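BB1 (Synthetic construct, PDB 6D0T) has no known natural function but forms a de novo designed antiparallel beta-barrel, probably a scaffold toward barrels that bind a dye and activate its fluorescence. Local coordinates at residues A5-G10 and L82-P87; F14-S19 and G104-Q109. All blocks are in the same frame, centred on the assembly; numbering follows the deposited sequence.

Interaction 1: A5-G10 and L82-P87; sequences AQYFPG and LQVRSP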
ATOM      1  N   ALA A   5      -0.868 -13.157   6.902  1.00 11.61           N
ATOM      2  CA  ALA A   5      -2.208 -13.551   6.478  1.00 11.86           C
ATOM      3  C   ALA A   5      -3.243 -13.401   7.569  1.00 11.97           C
ATOM      4  O   ALA A   5      -4.433 -13.339   7.257  1.00 13.14           O
ATOM      5  CB  ALA A   5      -2.185 -14.982   5.949  1.00 13.00           C
ATOM      6  N   GLN A   6      -2.835 -13.383   8.840  1.00 12.21           N
ATOM      7  CA  GLN A   6      -3.755 -13.017   9.906  1.00 12.72           C
ATOM      8  C   GLN A   6      -4.114 -11.524   9.853  1.00 13.71           C
ATOM      9  O   GLN A   6      -5.271 -11.150  10.012  1.00 14.62           O
ATOM     10  CB  GLN A   6      -3.130 -13.343  11.275  1.00 14.84           C
ATOM     11  CG  GLN A   6      -4.032 -12.943  12.439  1.00 16.75           C
ATOM     12  CD  GLN A   6      -3.424 -13.275  13.797  1.00 17.79           C
ATOM     13  OE1 GLN A   6      -2.208 -13.427  13.926  1.00 18.89           O
ATOM     14  NE2 GLN A   6      -4.256 -13.318  14.821  1.00 20.06           N
ATOM     15  N   TYR A   7      -3.128 -10.658   9.651  1.00 12.53           N
ATOM     16  CA  TYR A   7      -3.282  -9.248   9.935  1.00 10.66           C
ATOM     17  C   TYR A   7      -3.736  -8.430   8.720  1.00 14.59           C
ATOM     18  O   TYR A   7      -4.652  -7.610   8.843  1.00 12.90           O
ATOM     19  CB  TYR A   7      -1.959  -8.685  10.481  1.00 11.15           C
ATOM     20  CG  TYR A   7      -2.021  -7.191  10.709  1.00 10.49           C
ATOM     21  CD1 TYR A   7      -1.649  -6.321   9.719  1.00 11.77           C
ATOM     22  CD2 TYR A   7      -2.481  -6.663  11.905  1.00  9.99           C
ATOM     23  CE1 TYR A   7      -1.757  -4.981   9.874  1.00 11.78           C
ATOM     24  CE2 TYR A   7      -2.585  -5.325  12.093  1.00 10.52           C
ATOM     25  CZ  TYR A   7      -2.208  -4.458  11.071  1.00 11.77           C
ATOM     26  OH  TYR A   7      -2.310  -3.094  11.216  1.00 13.62           O
ATOM     27  N   PHE A   8      -3.127  -8.642   7.562  1.00 11.94           N
ATOM     28  CA  PHE A   8      -3.333  -7.676   6.483  1.00 11.84           C
ATOM     29  C   PHE A   8      -4.655  -7.842   5.747  1.00 11.56           C
ATOM     30  O   PHE A   8      -5.193  -6.830   5.281  1.00 13.81           O
ATOM     31  CB  PHE A   8      -2.178  -7.712   5.473  1.00 12.53           C
ATOM     32  CG  PHE A   8      -0.902  -7.119   6.002  1.00 11.33           C
ATOM     33  CD1 PHE A   8      -0.799  -5.782   6.237  1.00 12.93           C
ATOM     34  CD2 PHE A   8       0.190  -7.945   6.327  1.00 12.85           C
ATOM     35  CE1 PHE A   8       0.377  -5.245   6.774  1.00 13.10           C
ATOM     36  CE2 PHE A   8       1.347  -7.412   6.834  1.00 14.30           C
ATOM     37  CZ  PHE A   8       1.436  -6.070   7.077  1.00 15.43           C
ATOM     38  N   PRO A   9      -5.231  -9.037   5.633  1.00 13.13           N
ATOM     39  CA  PRO A   9      -6.468  -9.167   4.851  1.00 14.48           C
ATOM     40  C   PRO A   9      -7.580  -8.288   5.368  1.00 13.88           C
ATOM     41  O   PRO A   9      -7.774  -8.108   6.577  1.00 14.51           O
ATOM     42  CB  PRO A   9      -6.807 -10.661   4.954  1.00 15.76           C
ATOM     43  CG  PRO A   9      -5.444 -11.300   5.086  1.00 16.25           C
ATOM     44  CD  PRO A   9      -4.707 -10.358   6.030  1.00 14.80           C
ATOM     45  N   GLY A  10      -8.325  -7.731   4.420  1.00 13.10           N
ATOM     46  CA  GLY A  10      -9.360  -6.784   4.761  1.00 15.33           C
ATOM     47  C   GLY A  10      -9.422  -5.613   3.803  1.00 14.74           C
ATOM     48  O   GLY A  10      -8.737  -5.583   2.770  1.00 14.18           O
ATOM     49  N   LEU A  82       6.933  -1.130   4.998  1.00 15.22           N
ATOM     50  CA  LEU A  82       5.867  -0.645   5.842  1.00 14.49           C
ATOM     51  C   LEU A  82       6.186  -0.935   7.291  1.00 14.00           C
ATOM     52  O   LEU A  82       7.094  -1.720   7.609  1.00 15.82           O
ATOM     53  CB  LEU A  82       4.539  -1.261   5.467  1.00 18.68           C
ATOM     54  CG  LEU A  82       4.511  -2.762   5.448  1.00 19.65           C
ATOM     55  CD1 LEU A  82       4.210  -3.308   6.865  1.00 20.34           C
ATOM     56  CD2 LEU A  82       3.477  -3.236   4.455  1.00 21.69           C
ATOM     57  N   GLN A  83       5.432  -0.275   8.156  1.00 13.85           N
ATOM     58  CA  GLN A  83       5.522  -0.492   9.594  1.00 12.98           C
ATOM     59  C   GLN A  83       4.117  -0.495  10.174  1.00 12.50           C
ATOM     60  O   GLN A  83       3.437   0.537  10.184  1.00 12.56           O
ATOM     61  CB  GLN A  83       6.344   0.590  10.272  1.00 15.18           C
ATOM     62  CG  GLN A  83       6.425   0.389  11.795  1.00 17.66           C
ATOM     63  CD  GLN A  83       7.040  -0.969  12.208  1.00 22.98           C
ATOM     64  OE1 GLN A  83       8.234  -1.204  11.988  1.00 26.51           O
ATOM     65  NE2 GLN A  83       6.224  -1.849  12.828  1.00 20.79           N
ATOM     66  N   VAL A  84       3.694  -1.651  10.665  1.00 12.50           N
ATOM     67  CA  VAL A  84       2.452  -1.737  11.421  1.00 11.46           C
ATOM     68  C   VAL A  84       2.562  -0.937  12.710  1.00 12.46           C
ATOM     69  O   VAL A  84       3.551  -1.044  13.436  1.00 14.93           O
ATOM     70  CB  VAL A  84       2.134  -3.207  11.729  1.00 11.60           C
ATOM     71  CG1 VAL A  84       0.839  -3.328  12.588  1.00 12.65           C
ATOM     72  CG2 VAL A  84       1.973  -3.985  10.449  1.00 13.68           C
ATOM     73  N   ARG A  85       1.533  -0.137  13.005  1.00 11.92           N
ATOM     74  CA  ARG A  85       1.502   0.703  14.202  1.00 12.27           C
ATOM     75  C   ARG A  85       0.428   0.332  15.204  1.00 11.01           C
ATOM     76  O   ARG A  85       0.537   0.729  16.375  1.00 11.76           O
ATOM     77  CB  ARG A  85       1.268   2.176  13.831  1.00 15.46           C
ATOM     78  CG  ARG A  85       2.200   2.781  12.806  1.00 20.18           C
ATOM     79  CD  ARG A  85       3.608   2.850  13.287  1.00 19.29           C
ATOM     80  NE  ARG A  85       3.706   3.405  14.634  1.00 20.52           N
ATOM     81  CZ  ARG A  85       4.852   3.659  15.258  1.00 20.83           C
ATOM     82  NH1 ARG A  85       6.016   3.468  14.638  1.00 21.65           N
ATOM     83  NH2 ARG A  85       4.831   4.080  16.517  1.00 20.51           N
ATOM     84  N   SER A  86      -0.636  -0.349  14.775  1.00 12.02           N
ATOM     85  CA  SER A  86      -1.755  -0.685  15.649  1.00 12.94           C
ATOM     86  C   SER A  86      -2.585  -1.717  14.922  1.00 12.71           C
ATOM     87  O   SER A  86      -2.274  -2.035  13.763  1.00 11.80           O
ATOM     88  CB  SER A  86      -2.624   0.533  15.945  1.00 15.41           C
ATOM     89  OG  SER A  86      -3.403   0.800  14.792  1.00 14.95           O
ATOM     90  N   PRO A  87      -3.668  -2.222  15.519  1.00 11.16           N
ATOM     91  CA  PRO A  87      -4.496  -3.201  14.800  1.00 10.83           C
ATOM     92  C   PRO A  87      -5.135  -2.636  13.553  1.00 12.32           C
ATOM     93  O   PRO A  87      -5.469  -3.425  12.652  1.00 12.41           O
ATOM     94  CB  PRO A  87      -5.539  -3.626  15.840  1.00 14.22           C
ATOM     95  CG  PRO A  87      -4.822  -3.396  17.168  1.00 14.21           C
ATOM     96  CD  PRO A  87      -4.024  -2.153  16.935  1.00 11.12           C
TER
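Y7 stretches from the short N-terminal helix to S86, toward the C-terminal side of the segment 82-87, where its hydroxyl donates to the backbone: Y7 OH to S86 O is 2.8 Å, and the C=O...donor angle of 163° brings the donor in almost head-on. The first torsion sets this reach, because CG lies anti to the backbone N (chi1 176°) and the ring leaves the helix directly toward the strand. V84 comes from the opposite direction against the phenol end, its CG1 3.6 Å from Y7 CZ, while its other methyl, CG2, approaches Y7 CE1 at 3.9 Å. On the other flank Y7 CE2 sits 3.5 Å from P87 O.

This short helix lies at one end of the barrel. Together with G10, the bond from W12 NE1 to F8 O, and R108, which packs on W12 and makes a cation-pi contact with Y7, it is consistent with a tryptophan corner, a motif known from natural antiparallel barrels.

F8 has CG beside the backbone N (chi1 -72°), and its ring runs at a steep angle to that of Y7, into the barrel. Y7 CD1 lies over one of its faces, offset toward the rim. The far end of the F8 ring, CZ, meets two aliphatic side chains of the strand: it is 3.9 Å from L82 CD1 and 4.0 Å from V84 CG2. Y66 adds an edge-to-face ring contact to F8, and I58 touches both F8 and L82.

Interaction 2: F14-S19 and G104-Q109; sequences FRFRSS and GEFRRQ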
ATOM      1  N   PHE A  14      -6.428   4.315   2.033  1.00 13.40           N
ATOM      2  CA  PHE A  14      -5.042   4.748   1.995  1.00 13.26           C
ATOM      3  C   PHE A  14      -4.902   6.208   1.601  1.00 14.45           C
ATOM      4  O   PHE A  14      -5.778   6.798   0.943  1.00 13.66           O
ATOM      5  CB  PHE A  14      -4.185   3.880   1.049  1.00 13.27           C
ATOM      6  CG  PHE A  14      -4.420   4.114  -0.437  1.00 12.78           C
ATOM      7  CD1 PHE A  14      -3.649   5.024  -1.139  1.00 12.41           C
ATOM      8  CD2 PHE A  14      -5.336   3.354  -1.131  1.00 17.66           C
ATOM      9  CE1 PHE A  14      -3.810   5.193  -2.504  1.00 13.72           C
ATOM     10  CE2 PHE A  14      -5.506   3.524  -2.511  1.00 17.10           C
ATOM     11  CZ  PHE A  14      -4.749   4.425  -3.187  1.00 14.77           C
ATOM     12  N   ARG A  15      -3.806   6.805   2.070  0.51 13.98           N
ATOM     13  CA  ARG A  15      -3.389   8.137   1.649  0.51 14.84           C
ATOM     14  C   ARG A  15      -1.876   8.102   1.535  0.51 14.23           C
ATOM     15  O   ARG A  15      -1.196   7.743   2.500  0.51 15.59           O
ATOM     16  CB  ARG A  15      -3.821   9.228   2.630  0.51 20.47           C
ATOM     17  CG  ARG A  15      -3.475  10.638   2.139  0.51 28.83           C
ATOM     18  CD  ARG A  15      -2.159  11.171   2.707  0.51 39.27           C
ATOM     19  NE  ARG A  15      -2.353  11.715   4.048  0.51 49.43           N
ATOM     20  CZ  ARG A  15      -2.709  12.970   4.309  0.51 57.04           C
ATOM     21  NH1 ARG A  15      -2.876  13.352   5.564  0.51 61.75           N
ATOM     22  NH2 ARG A  15      -2.899  13.846   3.329  0.51 58.65           N
ATOM     23  N   PHE A  16      -1.361   8.434   0.360  1.00 13.76           N
ATOM     24  CA  PHE A  16       0.077   8.478   0.107  1.00 15.31           C
ATOM     25  C   PHE A  16       0.436   9.888  -0.347  1.00 15.46           C
ATOM     26  O   PHE A  16      -0.272  10.466  -1.173  1.00 18.17           O
ATOM     27  CB  PHE A  16       0.518   7.508  -0.998  1.00 16.50           C
ATOM     28  CG  PHE A  16       0.134   6.055  -0.792  1.00 14.70           C
ATOM     29  CD1 PHE A  16      -0.008   5.482   0.462  1.00 13.27           C
ATOM     30  CD2 PHE A  16      -0.011   5.246  -1.904  1.00 16.60           C
ATOM     31  CE1 PHE A  16      -0.312   4.140   0.586  1.00 14.37           C
ATOM     32  CE2 PHE A  16      -0.307   3.923  -1.779  1.00 17.01           C
ATOM     33  CZ  PHE A  16      -0.468   3.370  -0.507  1.00 14.80           C
ATOM     34  N   ARG A  17       1.547  10.432   0.142  1.00 14.93           N
ATOM     35  CA  ARG A  17       1.932  11.788  -0.215  1.00 14.59           C
ATOM     36  C   ARG A  17       3.440  11.877  -0.399  1.00 16.95           C
ATOM     37  O   ARG A  17       4.212  11.334   0.389  1.00 15.92           O
ATOM     38  CB  ARG A  17       1.476  12.792   0.837  1.00 16.74           C
ATOM     39  CG  ARG A  17       1.700  14.246   0.447  1.00 19.61           C
ATOM     40  CD  ARG A  17       1.241  15.155   1.559  1.00 22.47           C
ATOM     41  NE  ARG A  17       1.504  16.560   1.249  1.00 25.18           N
ATOM     42  CZ  ARG A  17       0.611  17.424   0.762  1.00 32.07           C
ATOM     43  NH1 ARG A  17      -0.649  17.055   0.502  1.00 33.97           N
ATOM     44  NH2 ARG A  17       0.981  18.670   0.528  1.00 35.46           N
ATOM     45  N   SER A  18       3.854  12.575  -1.439  1.00 18.29           N
ATOM     46  CA  SER A  18       5.273  12.685  -1.720  1.00 22.18           C
ATOM     47  C   SER A  18       5.810  13.974  -1.135  1.00 24.52           C
ATOM     48  O   SER A  18       5.067  14.868  -0.745  1.00 23.67           O
ATOM     49  CB  SER A  18       5.547  12.642  -3.215  1.00 23.57           C
ATOM     50  OG  SER A  18       5.179  13.856  -3.791  1.00 28.22           O
ATOM     51  N   SER A  19       7.135  14.056  -1.076  1.00 29.62           N
ATOM     52  CA  SER A  19       7.758  15.229  -0.508  1.00 33.95           C
ATOM     53  C   SER A  19       7.450  16.473  -1.324  1.00 36.97           C
ATOM     54  O   SER A  19       7.501  17.574  -0.774  1.00 38.87           O
ATOM     55  CB  SER A  19       9.271  14.996  -0.389  1.00 36.99           C
ATOM     56  OG  SER A  19       9.850  14.677  -1.648  1.00 39.80           O
ATOM     57  N   GLY A 104       3.014   7.426   3.769  1.00 12.81           N
ATOM     58  CA  GLY A 104       1.573   7.256   3.708  1.00 12.02           C
ATOM     59  C   GLY A 104       1.086   6.304   4.769  1.00 12.02           C
ATOM     60  O   GLY A 104       1.842   5.836   5.631  1.00 12.49           O
ATOM     61  N   GLU A 105      -0.216   6.043   4.714  1.00 11.80           N
ATOM     62  CA  GLU A 105      -0.875   5.243   5.729  1.00 13.27           C
ATOM     63  C   GLU A 105      -2.002   4.439   5.102  1.00 13.25           C
ATOM     64  O   GLU A 105      -2.669   4.909   4.181  1.00 14.65           O
ATOM     65  CB  GLU A 105      -1.418   6.131   6.840  1.00 20.78           C
ATOM     66  CG  GLU A 105      -1.864   5.339   8.049  1.00 32.53           C
ATOM     67  CD  GLU A 105      -2.660   6.168   9.052  1.00 42.71           C
ATOM     68  OE1 GLU A 105      -2.944   7.359   8.781  1.00 43.79           O
ATOM     69  OE2 GLU A 105      -3.010   5.607  10.113  1.00 45.90           O
ATOM     70  N   PHE A 106      -2.166   3.209   5.601  1.00 11.20           N
ATOM     71  CA  PHE A 106      -3.370   2.390   5.435  1.00 12.43           C
ATOM     72  C   PHE A 106      -4.138   2.406   6.751  1.00 12.21           C
ATOM     73  O   PHE A 106      -3.543   2.186   7.829  1.00 14.25           O
ATOM     74  CB  PHE A 106      -3.034   0.929   5.103  1.00 11.56           C
ATOM     75  CG  PHE A 106      -2.397   0.687   3.782  1.00 13.75           C
ATOM     76  CD1 PHE A 106      -3.129   0.716   2.624  1.00 18.11           C
ATOM     77  CD2 PHE A 106      -1.065   0.321   3.707  1.00 19.56           C
ATOM     78  CE1 PHE A 106      -2.527   0.430   1.390  1.00 18.99           C
ATOM     79  CE2 PHE A 106      -0.470   0.047   2.493  1.00 21.39           C
ATOM     80  CZ  PHE A 106      -1.218   0.101   1.323  1.00 20.19           C
ATOM     81  N   ARG A 107      -5.449   2.606   6.670  1.00 11.80           N
ATOM     82  CA  ARG A 107      -6.356   2.630   7.816  1.00 13.35           C
ATOM     83  C   ARG A 107      -7.456   1.596   7.577  1.00 12.53           C
ATOM     84  O   ARG A 107      -8.178   1.660   6.568  1.00 14.82           O
ATOM     85  CB  ARG A 107      -6.923   4.036   8.014  1.00 19.77           C
ATOM     86  CG  ARG A 107      -5.790   5.066   8.140  1.00 31.96           C
ATOM     87  CD  ARG A 107      -6.294   6.498   8.304  1.00 43.71           C
ATOM     88  NE  ARG A 107      -7.249   6.605   9.402  1.00 54.26           N
ATOM     89  CZ  ARG A 107      -6.915   6.734  10.684  1.00 60.40           C
ATOM     90  NH1 ARG A 107      -5.639   6.763  11.051  1.00 61.30           N
ATOM     91  NH2 ARG A 107      -7.867   6.828  11.601  1.00 61.82           N
ATOM     92  N   ARG A 108      -7.560   0.623   8.490  1.00 13.93           N
ATOM     93  CA  ARG A 108      -8.475  -0.494   8.302  1.00 13.81           C
ATOM     94  C   ARG A 108      -9.909  -0.023   8.444  1.00 15.29           C
ATOM     95  O   ARG A 108     -10.233   0.755   9.347  1.00 17.15           O
ATOM     96  CB  ARG A 108      -8.165  -1.601   9.326  1.00 15.00           C
ATOM     97  CG  ARG A 108      -8.851  -2.914   9.049  1.00 16.43           C
ATOM     98  CD  ARG A 108      -8.753  -3.857  10.219  1.00 15.55           C
ATOM     99  NE  ARG A 108      -7.392  -4.235  10.574  1.00 12.90           N
ATOM    100  CZ  ARG A 108      -6.671  -5.179   9.972  1.00 13.15           C
ATOM    101  NH1 ARG A 108      -7.157  -5.869   8.937  1.00 11.90           N
ATOM    102  NH2 ARG A 108      -5.465  -5.441  10.452  1.00 12.43           N
ATOM    103  N   GLN A 109     -10.771  -0.490   7.528  1.00 18.70           N
ATOM    104  CA  GLN A 109     -12.193  -0.185   7.536  1.00 31.26           C
ATOM    105  C   GLN A 109     -12.981  -1.415   7.962  1.00 49.96           C
ATOM    106  O   GLN A 109     -12.442  -2.512   8.113  1.00 50.48           O
ATOM    107  CB  GLN A 109     -12.662   0.268   6.147  1.00 31.81           C
ATOM    108  CG  GLN A 109     -11.884   1.424   5.573  1.00 35.41           C
ATOM    109  CD  GLN A 109     -11.869   2.625   6.495  1.00 38.17           C
ATOM    110  OE1 GLN A 109     -10.800   3.118   6.902  1.00 38.26           O
ATOM    111  NE2 GLN A 109     -13.062   3.109   6.839  1.00 39.70           N
TER
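R15 and E105 form the hydrogen-bonded antiparallel pair between strands 14-18 and 104-108, whose axes run 4.7 Å apart with their directions at 180°. These are parts of the first and last strands of the eight-stranded antiparallel barrel, and their pairing closes it. R15 N gives to E105 O at 3.1 Å, and E105 N returns the bond to R15 O at 3.0 Å. The flanking pairs, F14 with F106 and F16 with G104, are non-hydrogen-bonded, and F14 CA adds a CA-H...O contact to E105 O.

The phenylalanines point into the barrel. F16 directs its edge at the face of F106 in an offset edge-to-face pair, planes at 89° and centroids 5.6 Å apart. F14 is held differently: its CG sits between the backbone N and the carbonyl carbon (chi1 74°), which carries the ring away from F106 and over F16, leaving only CB to touch F106 CD1, at 3.7 Å. F94 and W78 meet F16 from other strands.

The other face of the sheet carries charge. R15, in one of its two modelled conformers, makes a salt bridge with E23 on the neighbouring strand. E105 OE2 is hydrogen-bonded to S89 OG and forms a salt bridge with R107 NH1, 3.0 Å away, on the syn side but tilted out of the carboxylate plane. Back on the inner face, G104 has no side chain, and the edge of F16 comes down on its backbone, CD1 4.0 Å from G104 CA.

Interaction 2 joins the first and last strands by regular backbone pairing, with an aromatic inner face and a charged outer one. Interaction 1, about 13 Å away between centres, brings the short helix at one end of the barrel against strand 77-86 and has no backbone-to-backbone bond across it; a phenol hydroxyl and aliphatic contacts do the work. Each has a buried phenylalanine part and a more open polar part. They meet at R108, just past the pairing of interaction 2, which reaches into interaction 1: R108 NH2 lies 2.8 Å from Y7 O and R108 NE 2.9 Å from P87 O, probable hydrogen bonds that tie the last strand to both segments of interaction 1.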